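Local coordinates for ketosynthase (Streptomyces sp. MSC090213JE08, PDB 6KXD), which probably serves in chain elongation as one of the two chains of the ishigamide ketosynthase/chain length factor, part of a highly reducing type II polyketide synthase, at residues G97-A102 against V108-L113; G176-G181 against A294-A299; S317-M322 against I337-A342. All blocks are in the same frame, centred on the assembly; numbering follows the deposited sequence.

How the contacts relate
From the N terminus, contact 1 comes first and closes a short loop of five residues between the end of helix 86-99 and the approach to strand 114-119. Contact 2 then bridges 112 intervening residues, joining the turn before helix 180-193 to the turn before helix 298-310. Contact 3 closes a loop again, folding residues 317-322 onto helix 332-344. The three follow one another in series and neither nest nor cross. Contacts 1 and 2 lie on opposite sides of the chain's centre, their own centres 29 Å apart. Contacts 2 and 3 meet where Ala-294 CB packs 4.0 Å from Ser-321 OG.

Contact 1: residues G97-A102 against V108-L113; sequences GLLLDA and VATDEL
Val-108 makes most of this contact, meeting Leu-99 with both its backbone and its side chain. Val-108 N donates to Leu-99 O at 3.2 Å, with an N-H...O angle of 145° that leaves the bond somewhat bent. Leu-99 is the last residue of helix 86-99, and from Leu-100 onward the chain departs from helical geometry, so this carbonyl at the helix end takes its donor from the returning chain. Ala-107, just before the segment, is also linked to Leu-99 through the backbone.

The valine side chain reaches two targets. Val-108 CG1 lies anti to its own backbone N (chi1 169°) and rests 3.8 Å from Leu-99 CD2, which is equally close to Val-108 CB. Val-108 CG2, placed beside the backbone N, approaches Leu-98 O at 3.6 Å in plain van der Waals contact. Further apolar cover comes from Leu-237 of strand 229-240, while Leu-201 of strand 199-206 lies against both Leu-98 and Leu-99.

Thr-110 turns its methyl, not its hydroxyl, to the helix: Thr-110 CG2 sits 4.0 Å from Leu-99 CD2. The same leucine methyl thus touches both Val-108 and Thr-110. Beyond this point the chain leaves the helix. Asp-111 OD1 accepts the backbone N of Leu-113 at 2.8 Å from above the carboxylate plane, forming an Asx turn, and Glu-112 packs on Arg-279 of the neighbouring chain.

Taken together, this is a helix-to-strand connection that doubles back on the helix end: the chain runs out of helix 86-99, turns back against its C-terminal end, and passes on into strand 114-119, a core strand of the thiolase fold flanked by the parallel strands 171-174 and 199-206.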
ATOM      1  N   GLY B  97     -12.672  -1.722  19.204  1.00 36.39           N
ATOM      2  CA  GLY B  97     -12.144  -1.012  20.394  1.00 40.41           C
ATOM      3  C   GLY B  97     -12.050   0.476  20.137  1.00 41.61           C
ATOM      4  O   GLY B  97     -12.231   1.295  21.034  1.00 40.94           O
ATOM      5  N   LEU B  98     -11.746   0.852  18.889  1.00 38.03           N
ATOM      6  CA  LEU B  98     -11.566   2.221  18.559  1.00 38.56           C
ATOM      7  C   LEU B  98     -12.911   2.933  18.428  1.00 40.33           C
ATOM      8  O   LEU B  98     -13.065   3.989  18.968  1.00 38.20           O
ATOM      9  CB  LEU B  98     -10.774   2.357  17.271  1.00 38.59           C
ATOM     10  CG  LEU B  98     -10.357   3.777  16.945  1.00 37.52           C
ATOM     11  CD1 LEU B  98      -9.354   4.248  17.987  1.00 41.16           C
ATOM     12  CD2 LEU B  98      -9.794   3.838  15.538  1.00 40.07           C
ATOM     13  N   LEU B  99     -13.850   2.337  17.692  1.00 37.61           N
ATOM     14  CA  LEU B  99     -15.070   3.038  17.311  1.00 40.65           C
ATOM     15  C   LEU B  99     -16.231   2.814  18.291  1.00 38.34           C
ATOM     16  O   LEU B  99     -17.177   3.594  18.270  1.00 39.99           O
ATOM     17  CB  LEU B  99     -15.482   2.583  15.918  1.00 36.20           C
ATOM     18  CG  LEU B  99     -14.433   2.828  14.850  1.00 39.12           C
ATOM     19  CD1 LEU B  99     -14.973   2.344  13.530  1.00 42.09           C
ATOM     20  CD2 LEU B  99     -14.039   4.303  14.804  1.00 41.82           C
ATOM     21  N   LEU B 100     -16.188   1.722  19.025  1.00 38.11           N
ATOM     22  CA  LEU B 100     -17.219   1.385  19.945  1.00 42.35           C
ATOM     23  C   LEU B 100     -16.676   1.551  21.359  1.00 48.37           C
ATOM     24  O   LEU B 100     -15.473   1.477  21.586  1.00 43.21           O
ATOM     25  CB  LEU B 100     -17.641  -0.054  19.735  1.00 41.75           C
ATOM     26  CG  LEU B 100     -18.069  -0.420  18.313  1.00 41.60           C
ATOM     27  CD1 LEU B 100     -18.401  -1.899  18.249  1.00 45.13           C
ATOM     28  CD2 LEU B 100     -19.187   0.451  17.792  1.00 45.08           C
ATOM     29  N   ASP B 101     -17.590   1.715  22.312  1.00 43.17           N
ATOM     30  CA  ASP B 101     -17.194   1.668  23.711  1.00 45.59           C
ATOM     31  C   ASP B 101     -17.228   0.209  24.154  1.00 37.77           C
ATOM     32  O   ASP B 101     -17.462  -0.746  23.361  1.00 41.75           O
ATOM     33  CB  ASP B 101     -18.028   2.628  24.569  1.00 47.85           C
ATOM     34  CG  ASP B 101     -19.462   2.192  24.781  1.00 48.04           C
ATOM     35  OD1 ASP B 101     -19.779   1.012  24.490  1.00 47.28           O
ATOM     36  OD2 ASP B 101     -20.266   3.051  25.165  1.00 53.80           O
ATOM     37  N   ALA B 102     -17.011  -0.012  25.456  1.00 46.47           N
ATOM     38  CA  ALA B 102     -16.926  -1.345  26.002  1.00 49.40           C
ATOM     39  C   ALA B 102     -18.269  -2.081  25.884  1.00 47.85           C
ATOM     40  O   ALA B 102     -18.270  -3.273  25.788  1.00 52.71           O
ATOM     41  CB  ALA B 102     -16.407  -1.295  27.431  1.00 50.29           C
ATOM     42  N   VAL B 108     -17.496   6.742  18.303  1.00 39.87           N
ATOM     43  CA  VAL B 108     -16.952   7.634  17.329  1.00 40.79           C
ATOM     44  C   VAL B 108     -17.954   7.747  16.188  1.00 43.64           C
ATOM     45  O   VAL B 108     -18.359   6.759  15.642  1.00 42.55           O
ATOM     46  CB  VAL B 108     -15.592   7.106  16.814  1.00 45.01           C
ATOM     47  CG1 VAL B 108     -15.132   7.888  15.605  1.00 42.32           C
ATOM     48  CG2 VAL B 108     -14.560   7.085  17.915  1.00 48.32           C
ATOM     49  N   ALA B 109     -18.315   8.974  15.852  1.00 42.55           N
ATOM     50  CA  ALA B 109     -19.201   9.240  14.747  1.00 45.98           C
ATOM     51  C   ALA B 109     -18.350   9.148  13.489  1.00 44.73           C
ATOM     52  O   ALA B 109     -17.396   9.888  13.341  1.00 50.07           O
ATOM     53  CB  ALA B 109     -19.826  10.603  14.875  1.00 47.72           C
ATOM     54  N   THR B 110     -18.679   8.201  12.635  1.00 42.06           N
ATOM     55  CA  THR B 110     -17.970   8.089  11.364  1.00 45.16           C
ATOM     56  C   THR B 110     -18.936   8.436  10.239  1.00 46.04           C
ATOM     57  O   THR B 110     -20.146   8.382  10.391  1.00 43.68           O
ATOM     58  CB  THR B 110     -17.377   6.690  11.200  1.00 43.39           C
ATOM     59  OG1 THR B 110     -18.471   5.787  11.264  1.00 41.65           O
ATOM     60  CG2 THR B 110     -16.352   6.309  12.249  1.00 46.45           C
ATOM     61  N   ASP B 111     -18.374   8.842   9.112  1.00 43.87           N
ATOM     62  CA  ASP B 111     -19.161   9.069   7.919  1.00 46.87           C
ATOM     63  C   ASP B 111     -18.310   8.741   6.697  1.00 48.04           C
ATOM     64  O   ASP B 111     -17.205   8.223   6.811  1.00 41.54           O
ATOM     65  CB  ASP B 111     -19.686  10.504   7.929  1.00 45.95           C
ATOM     66  CG  ASP B 111     -18.626  11.588   8.031  1.00 48.99           C
ATOM     67  OD1 ASP B 111     -17.449  11.363   7.635  1.00 45.35           O
ATOM     68  OD2 ASP B 111     -18.982  12.685   8.511  1.00 53.58           O
ATOM     69  N   GLU B 112     -18.805   9.137   5.522  1.00 42.80           N
ATOM     70  CA  GLU B 112     -18.153   8.889   4.292  1.00 46.48           C
ATOM     71  C   GLU B 112     -16.848   9.689   4.176  1.00 44.43           C
ATOM     72  O   GLU B 112     -16.134   9.477   3.216  1.00 44.71           O
ATOM     73  CB  GLU B 112     -19.158   9.158   3.157  1.00 53.28           C
ATOM     74  CG  GLU B 112     -19.453  10.632   2.902  1.00 52.69           C
ATOM     75  CD  GLU B 112     -20.380  11.300   3.913  1.00 70.23           C
ATOM     76  OE1 GLU B 112     -20.955  10.565   4.795  1.00 57.96           O
ATOM     77  OE2 GLU B 112     -20.508  12.559   3.849  1.00 75.61           O
ATOM     78  N   LEU B 113     -16.545  10.631   5.100  1.00 43.22           N
ATOM     79  CA  LEU B 113     -15.285  11.375   5.100  1.00 44.35           C
ATOM     80  C   LEU B 113     -14.346  10.865   6.206  1.00 39.88           C
ATOM     81  O   LEU B 113     -13.355  11.528   6.570  1.00 42.51           O
ATOM     82  CB  LEU B 113     -15.581  12.864   5.269  1.00 47.65           C
ATOM     83  CG  LEU B 113     -16.185  13.548   4.038  1.00 54.15           C
ATOM     84  CD1 LEU B 113     -16.257  15.057   4.273  1.00 59.92           C
ATOM     85  CD2 LEU B 113     -15.387  13.210   2.776  1.00 57.23           C
TER

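Contact 2: residues G176-G181 against A294-A299; sequences GGRVSG and AAPTAA. With EDO (1,2-ethanediol), chain D.
With CG beside the backbone N (chi1 -59°) and a bend at chi2, Arg-178 carries its guanidinium across to Ala-295, while a chi1 of 65° in Thr-297 puts OG1 where it caps Gly-300 N and meets an ethanediol. The setting is the thiolase fold: residues 176-181 form the turn into helix 180-193, probably the counterpart of the turn that bears the nucleophilic cysteine in catalytic ketosynthases.

Ala-295 CB sits over the centre of one face of the Arg-178 guanidinium, 3.2 Å above its plane, a snug fit. Pro-296 CD comes obliquely to Arg-178 NH2 at 4.0 Å. No hydrogen bond joins the two segments directly. The polar end of Arg-178 is instead held by a salt bridge from NH2 to Asp-327 OD2 and a hydrogen bond from NH1 to Val-360 O, which probably limits its rotation against the alanine methyl.

At its own root the turn is held by Gly-177 O, which accepts both Ser-180 N and Ser-180 OG. Thr-297 is the N-cap of helix 298-310. Thr-297 OG1 also shares a hydrogen bond of 2.9 Å with ethanediol O1, a likely crystallisation additive, and Arg-178 NH1 meets that O1 weakly at 3.3 Å.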
ATOM      1  N   GLY B 176       5.536  -1.537   4.467  1.00 37.39           N
ATOM      2  CA  GLY B 176       6.613  -0.821   5.118  1.00 35.50           C
ATOM      3  C   GLY B 176       7.082  -1.499   6.373  1.00 36.43           C
ATOM      4  O   GLY B 176       8.049  -1.061   7.000  1.00 36.48           O
ATOM      5  N   GLY B 177       6.385  -2.549   6.815  1.00 33.36           N
ATOM      6  CA  GLY B 177       6.830  -3.256   7.979  1.00 35.62           C
ATOM      7  C   GLY B 177       6.849  -2.375   9.219  1.00 38.89           C
ATOM      8  O   GLY B 177       5.862  -1.718   9.563  1.00 33.61           O
ATOM      9  N   ARG B 178       7.977  -2.337   9.946  1.00 32.97           N
ATOM     10  CA  ARG B 178       7.972  -1.614  11.196  1.00 37.87           C
ATOM     11  C   ARG B 178       7.662  -0.115  11.050  1.00 36.61           C
ATOM     12  O   ARG B 178       7.209   0.496  12.017  1.00 40.58           O
ATOM     13  CB  ARG B 178       9.326  -1.738  11.874  1.00 40.41           C
ATOM     14  CG  ARG B 178       9.709  -3.165  12.151  1.00 40.55           C
ATOM     15  CD  ARG B 178      10.570  -3.218  13.396  1.00 42.88           C
ATOM     16  NE  ARG B 178      11.159  -4.531  13.449  1.00 45.85           N
ATOM     17  CZ  ARG B 178      12.197  -4.915  12.704  1.00 49.69           C
ATOM     18  NH1 ARG B 178      12.876  -4.029  11.976  1.00 47.56           N
ATOM     19  NH2 ARG B 178      12.570  -6.186  12.718  1.00 49.47           N
ATOM     20  N   VAL B 179       7.909   0.478   9.880  1.00 34.45           N
ATOM     21  CA  VAL B 179       7.673   1.907   9.725  1.00 34.86           C
ATOM     22  C   VAL B 179       6.237   2.134   9.244  1.00 34.88           C
ATOM     23  O   VAL B 179       5.850   3.296   9.086  1.00 35.45           O
ATOM     24  CB  VAL B 179       8.649   2.597   8.788  1.00 36.35           C
ATOM     25  CG1 VAL B 179      10.049   2.475   9.345  1.00 36.47           C
ATOM     26  CG2 VAL B 179       8.527   2.092   7.356  1.00 38.22           C
ATOM     27  N   SER B 180       5.500   1.051   8.947  1.00 36.27           N
ATOM     28  CA  SER B 180       4.255   1.186   8.184  1.00 32.62           C
ATOM     29  C   SER B 180       3.226   2.023   8.975  1.00 31.70           C
ATOM     30  O   SER B 180       2.394   2.703   8.362  1.00 33.00           O
ATOM     31  CB  SER B 180       3.644  -0.165   7.786  1.00 32.05           C
ATOM     32  OG  SER B 180       3.245  -0.835   8.971  1.00 34.89           O
ATOM     33  N   GLY B 181       3.197   1.896  10.294  1.00 33.79           N
ATOM     34  CA  GLY B 181       2.257   2.725  11.116  1.00 35.58           C
ATOM     35  C   GLY B 181       2.528   4.208  10.955  1.00 35.44           C
ATOM     36  O   GLY B 181       1.611   5.023  10.925  1.00 34.51           O
ATOM     37  N   ALA B 294      13.071  -0.947  18.716  1.00 42.47           N
ATOM     38  CA  ALA B 294      13.836  -2.015  19.405  1.00 47.02           C
ATOM     39  C   ALA B 294      13.925  -3.285  18.524  1.00 47.16           C
ATOM     40  O   ALA B 294      13.925  -4.389  19.045  1.00 45.55           O
ATOM     41  CB  ALA B 294      13.184  -2.302  20.725  1.00 50.51           C
ATOM     42  N   ALA B 295      13.951  -3.109  17.193  1.00 44.28           N
ATOM     43  CA  ALA B 295      14.114  -4.212  16.241  1.00 44.59           C
ATOM     44  C   ALA B 295      15.328  -5.017  16.687  1.00 49.15           C
ATOM     45  O   ALA B 295      16.332  -4.412  17.028  1.00 41.85           O
ATOM     46  CB  ALA B 295      14.334  -3.700  14.856  1.00 44.18           C
ATOM     47  N   PRO B 296      15.280  -6.370  16.683  1.00 49.61           N
ATOM     48  CA  PRO B 296      16.389  -7.199  17.179  1.00 48.85           C
ATOM     49  C   PRO B 296      17.439  -7.405  16.074  1.00 54.29           C
ATOM     50  O   PRO B 296      17.737  -8.529  15.689  1.00 49.63           O
ATOM     51  CB  PRO B 296      15.630  -8.471  17.598  1.00 50.14           C
ATOM     52  CG  PRO B 296      14.593  -8.600  16.514  1.00 50.93           C
ATOM     53  CD  PRO B 296      14.128  -7.178  16.247  1.00 51.25           C
ATOM     54  N   THR B 297      17.969  -6.290  15.560  1.00 42.85           N
ATOM     55  CA  THR B 297      18.778  -6.242  14.381  1.00 47.57           C
ATOM     56  C   THR B 297      19.873  -5.209  14.643  1.00 50.49           C
ATOM     57  O   THR B 297      19.778  -4.474  15.622  1.00 48.45           O
ATOM     58  CB  THR B 297      17.960  -5.898  13.133  1.00 53.54           C
ATOM     59  OG1 THR B 297      17.448  -4.574  13.289  1.00 51.76           O
ATOM     60  CG2 THR B 297      16.846  -6.892  12.861  1.00 53.55           C
ATOM     61  N   ALA B 298      20.875  -5.166  13.759  1.00 52.93           N
ATOM     62  CA  ALA B 298      21.933  -4.166  13.862  1.00 54.36           C
ATOM     63  C   ALA B 298      21.297  -2.780  13.764  1.00 50.08           C
ATOM     64  O   ALA B 298      21.724  -1.867  14.434  1.00 48.72           O
ATOM     65  CB  ALA B 298      22.961  -4.373  12.776  1.00 57.88           C
ATOM     66  N   ALA B 299      20.297  -2.656  12.894  1.00 44.17           N
ATOM     67  CA  ALA B 299      19.643  -1.403  12.665  1.00 48.97           C
ATOM     68  C   ALA B 299      18.912  -0.975  13.937  1.00 42.69           C
ATOM     69  O   ALA B 299      18.873   0.184  14.244  1.00 43.27           O
ATOM     70  CB  ALA B 299      18.745  -1.485  11.463  1.00 45.45           C
TER
HETATM   71  C1  EDO D 402      17.130  -4.085   9.926  1.00 59.41           C
HETATM   72  O1  EDO D 402      16.015  -4.238  10.842  1.00 52.24           O
HETATM   73  C2  EDO D 402      18.032  -5.296   9.656  1.00 60.13           C
HETATM   74  O2  EDO D 402      19.350  -4.767   9.770  1.00 61.08           O

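Contact 3: residues S317-M322 against I337-A342; sequences SRVPSM and IAAVLA. With ACT (acetate ion), chain E.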
ATOM      1  N   SER B 317      13.749   6.138  29.470  1.00 45.85           N
ATOM      2  CA  SER B 317      13.323   5.373  30.638  1.00 51.65           C
ATOM      3  C   SER B 317      11.849   5.607  30.939  1.00 49.67           C
ATOM      4  O   SER B 317      11.354   5.091  31.897  1.00 55.16           O
ATOM      5  CB  SER B 317      14.106   5.753  31.857  1.00 54.85           C
ATOM      6  OG  SER B 317      15.164   6.585  31.494  1.00 60.08           O
ATOM      7  N   ARG B 318      11.224   6.505  30.195  1.00 49.27           N
ATOM      8  CA  ARG B 318       9.883   6.922  30.485  1.00 49.69           C
ATOM      9  C   ARG B 318       8.885   5.820  30.103  1.00 50.24           C
ATOM     10  O   ARG B 318       7.859   5.683  30.711  1.00 54.06           O
ATOM     11  CB  ARG B 318       9.583   8.210  29.713  1.00 53.71           C
ATOM     12  CG  ARG B 318       8.428   9.001  30.299  1.00 55.05           C
ATOM     13  CD  ARG B 318       8.894   9.868  31.442  1.00 53.54           C
ATOM     14  NE  ARG B 318       9.696  10.942  30.913  1.00 52.31           N
ATOM     15  CZ  ARG B 318      10.475  11.730  31.637  1.00 51.96           C
ATOM     16  NH1 ARG B 318      10.430  11.678  32.958  1.00 56.31           N
ATOM     17  NH2 ARG B 318      11.295  12.572  31.030  1.00 46.79           N
ATOM     18  N   VAL B 319       9.191   5.064  29.057  1.00 46.49           N
ATOM     19  CA  VAL B 319       8.300   4.056  28.545  1.00 48.22           C
ATOM     20  C   VAL B 319       9.091   2.766  28.520  1.00 45.23           C
ATOM     21  O   VAL B 319      10.211   2.785  28.037  1.00 43.32           O
ATOM     22  CB  VAL B 319       7.833   4.413  27.123  1.00 48.95           C
ATOM     23  CG1 VAL B 319       6.938   3.344  26.521  1.00 49.20           C
ATOM     24  CG2 VAL B 319       7.164   5.768  27.098  1.00 50.00           C
ATOM     25  N   PRO B 320       8.529   1.617  28.953  1.00 47.94           N
ATOM     26  CA  PRO B 320       9.243   0.340  28.836  1.00 43.48           C
ATOM     27  C   PRO B 320       9.624  -0.028  27.399  1.00 45.74           C
ATOM     28  O   PRO B 320       8.964   0.409  26.449  1.00 45.60           O
ATOM     29  CB  PRO B 320       8.246  -0.651  29.446  1.00 54.03           C
ATOM     30  CG  PRO B 320       7.437   0.200  30.412  1.00 52.26           C
ATOM     31  CD  PRO B 320       7.244   1.503  29.663  1.00 52.44           C
ATOM     32  N   SER B 321      10.687  -0.817  27.253  1.00 46.12           N
ATOM     33  CA  SER B 321      11.176  -1.247  25.941  1.00 46.28           C
ATOM     34  C   SER B 321      10.029  -1.941  25.202  1.00 45.09           C
ATOM     35  O   SER B 321       9.293  -2.674  25.807  1.00 45.93           O
ATOM     36  CB  SER B 321      12.356  -2.167  25.995  1.00 48.71           C
ATOM     37  OG  SER B 321      12.749  -2.510  24.664  1.00 50.64           O
ATOM     38  N   MET B 322       9.929  -1.672  23.903  1.00 46.55           N
ATOM     39  CA  MET B 322       9.043  -2.395  22.988  1.00 48.54           C
ATOM     40  C   MET B 322       9.492  -3.851  22.866  1.00 44.50           C
ATOM     41  O   MET B 322       8.695  -4.680  22.481  1.00 46.13           O
ATOM     42  CB  MET B 322       9.039  -1.775  21.590  1.00 46.42           C
ATOM     43  CG  MET B 322       8.374  -0.425  21.539  1.00 47.08           C
ATOM     44  SD  MET B 322       6.634  -0.527  22.030  1.00 56.14           S
ATOM     45  CE  MET B 322       6.696   0.103  23.701  1.00 52.71           C
ATOM     46  N   ILE B 337       3.385   4.366  19.453  1.00 35.94           N
ATOM     47  CA  ILE B 337       2.550   5.495  19.657  1.00 36.42           C
ATOM     48  C   ILE B 337       1.569   5.171  20.788  1.00 37.29           C
ATOM     49  O   ILE B 337       1.415   5.947  21.688  1.00 37.79           O
ATOM     50  CB  ILE B 337       1.855   5.917  18.361  1.00 36.68           C
ATOM     51  CG1 ILE B 337       2.857   6.456  17.333  1.00 36.40           C
ATOM     52  CG2 ILE B 337       0.793   6.936  18.697  1.00 37.53           C
ATOM     53  CD1 ILE B 337       2.276   6.695  15.980  1.00 40.90           C
ATOM     54  N   ALA B 338       0.921   4.014  20.746  1.00 38.29           N
ATOM     55  CA  ALA B 338       0.012   3.590  21.824  1.00 38.95           C
ATOM     56  C   ALA B 338       0.719   3.528  23.187  1.00 38.47           C
ATOM     57  O   ALA B 338       0.107   3.926  24.193  1.00 38.76           O
ATOM     58  CB  ALA B 338      -0.643   2.288  21.508  1.00 37.72           C
ATOM     59  N   ALA B 339       1.961   3.039  23.240  1.00 35.73           N
ATOM     60  CA  ALA B 339       2.701   3.002  24.486  1.00 41.02           C
ATOM     61  C   ALA B 339       2.885   4.429  25.024  1.00 37.69           C
ATOM     62  O   ALA B 339       2.776   4.654  26.223  1.00 40.23           O
ATOM     63  CB  ALA B 339       4.003   2.281  24.321  1.00 40.89           C
ATOM     64  N   VAL B 340       3.185   5.390  24.151  1.00 37.84           N
ATOM     65  CA  VAL B 340       3.294   6.776  24.542  1.00 41.89           C
ATOM     66  C   VAL B 340       1.965   7.262  25.127  1.00 41.96           C
ATOM     67  O   VAL B 340       1.956   7.891  26.201  1.00 40.78           O
ATOM     68  CB  VAL B 340       3.762   7.691  23.402  1.00 41.36           C
ATOM     69  CG1 VAL B 340       3.615   9.146  23.784  1.00 46.57           C
ATOM     70  CG2 VAL B 340       5.191   7.397  22.976  1.00 42.08           C
ATOM     71  N   LEU B 341       0.847   6.942  24.462  1.00 39.80           N
ATOM     72  CA  LEU B 341      -0.422   7.413  24.918  1.00 38.54           C
ATOM     73  C   LEU B 341      -0.787   6.754  26.261  1.00 39.32           C
ATOM     74  O   LEU B 341      -1.364   7.431  27.139  1.00 42.93           O
ATOM     75  CB  LEU B 341      -1.494   7.102  23.873  1.00 39.15           C
ATOM     76  CG  LEU B 341      -1.269   7.741  22.505  1.00 38.06           C
ATOM     77  CD1 LEU B 341      -2.350   7.324  21.512  1.00 37.90           C
ATOM     78  CD2 LEU B 341      -1.224   9.226  22.626  1.00 38.83           C
ATOM     79  N   ALA B 342      -0.456   5.466  26.402  1.00 37.90           N
ATOM     80  CA  ALA B 342      -0.677   4.697  27.608  1.00 39.87           C
ATOM     81  C   ALA B 342       0.119   5.279  28.790  1.00 44.89           C
ATOM     82  O   ALA B 342      -0.417   5.394  29.919  1.00 46.08           O
ATOM     83  CB  ALA B 342      -0.330   3.255  27.382  1.00 44.46           C
TER
HETATM   84  C   ACT E 403      12.382  14.766  34.317  1.00 69.52           C
HETATM   85  O   ACT E 403      13.004  14.599  35.385  1.00 74.13           O
HETATM   86  OXT ACT E 403      12.774  14.178  33.289  1.00 69.22           O
HETATM   87  CH3 ACT E 403      11.219  15.706  34.240  1.00 68.51           C
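Val-319 and Met-322 pack on Ala-339 in a buried, apolar loop-on-helix contact between the chain that follows helix 313-316 and the middle of helix 332-344. The closest contacts converge on one methyl group, Ala-339 CB.

Val-319 CG1 lies 3.8 Å from Ala-339 CB. Its chi1 of 178° sets that branch anti to the backbone N and points it at the helix. Met-322 arrives from further along the loop: its side chain is bent at both chi2 and chi3 (-61° and 102°), which curls the thioether back and drops Met-322 CE onto Ala-339 CB at 3.5 Å. With an alanine at this point, the backbones come close, Val-319 CA lying 7.0 Å from Val-340 CA. Val-291 of strand 287-291 touches Val-319, Met-322 and Val-340, and Val-42 of helix 35-44 packs on Ala-339, so loop, strand and two helices share the same core.

Arg-318, next to Val-319, heads the other way. An acetate oxygen lies in its guanidinium plane, at the edge: Arg-318 NH2 donates to acetate OXT at 3.1 Å and NH1 more weakly to the same atom. NE is held by Trp-288 O, the Trp-288 ring adds a cation-pi contact, and NH2 also pairs with a phosphate. Both anions probably came in with the crystallisation solution.

The chemistry is thus divided between neighbouring residues. No hydrogen bond crosses from loop to helix, so this joint depends on close fit and apolar burial, whereas the positive charge beside it is directed to anions and to Trp-288.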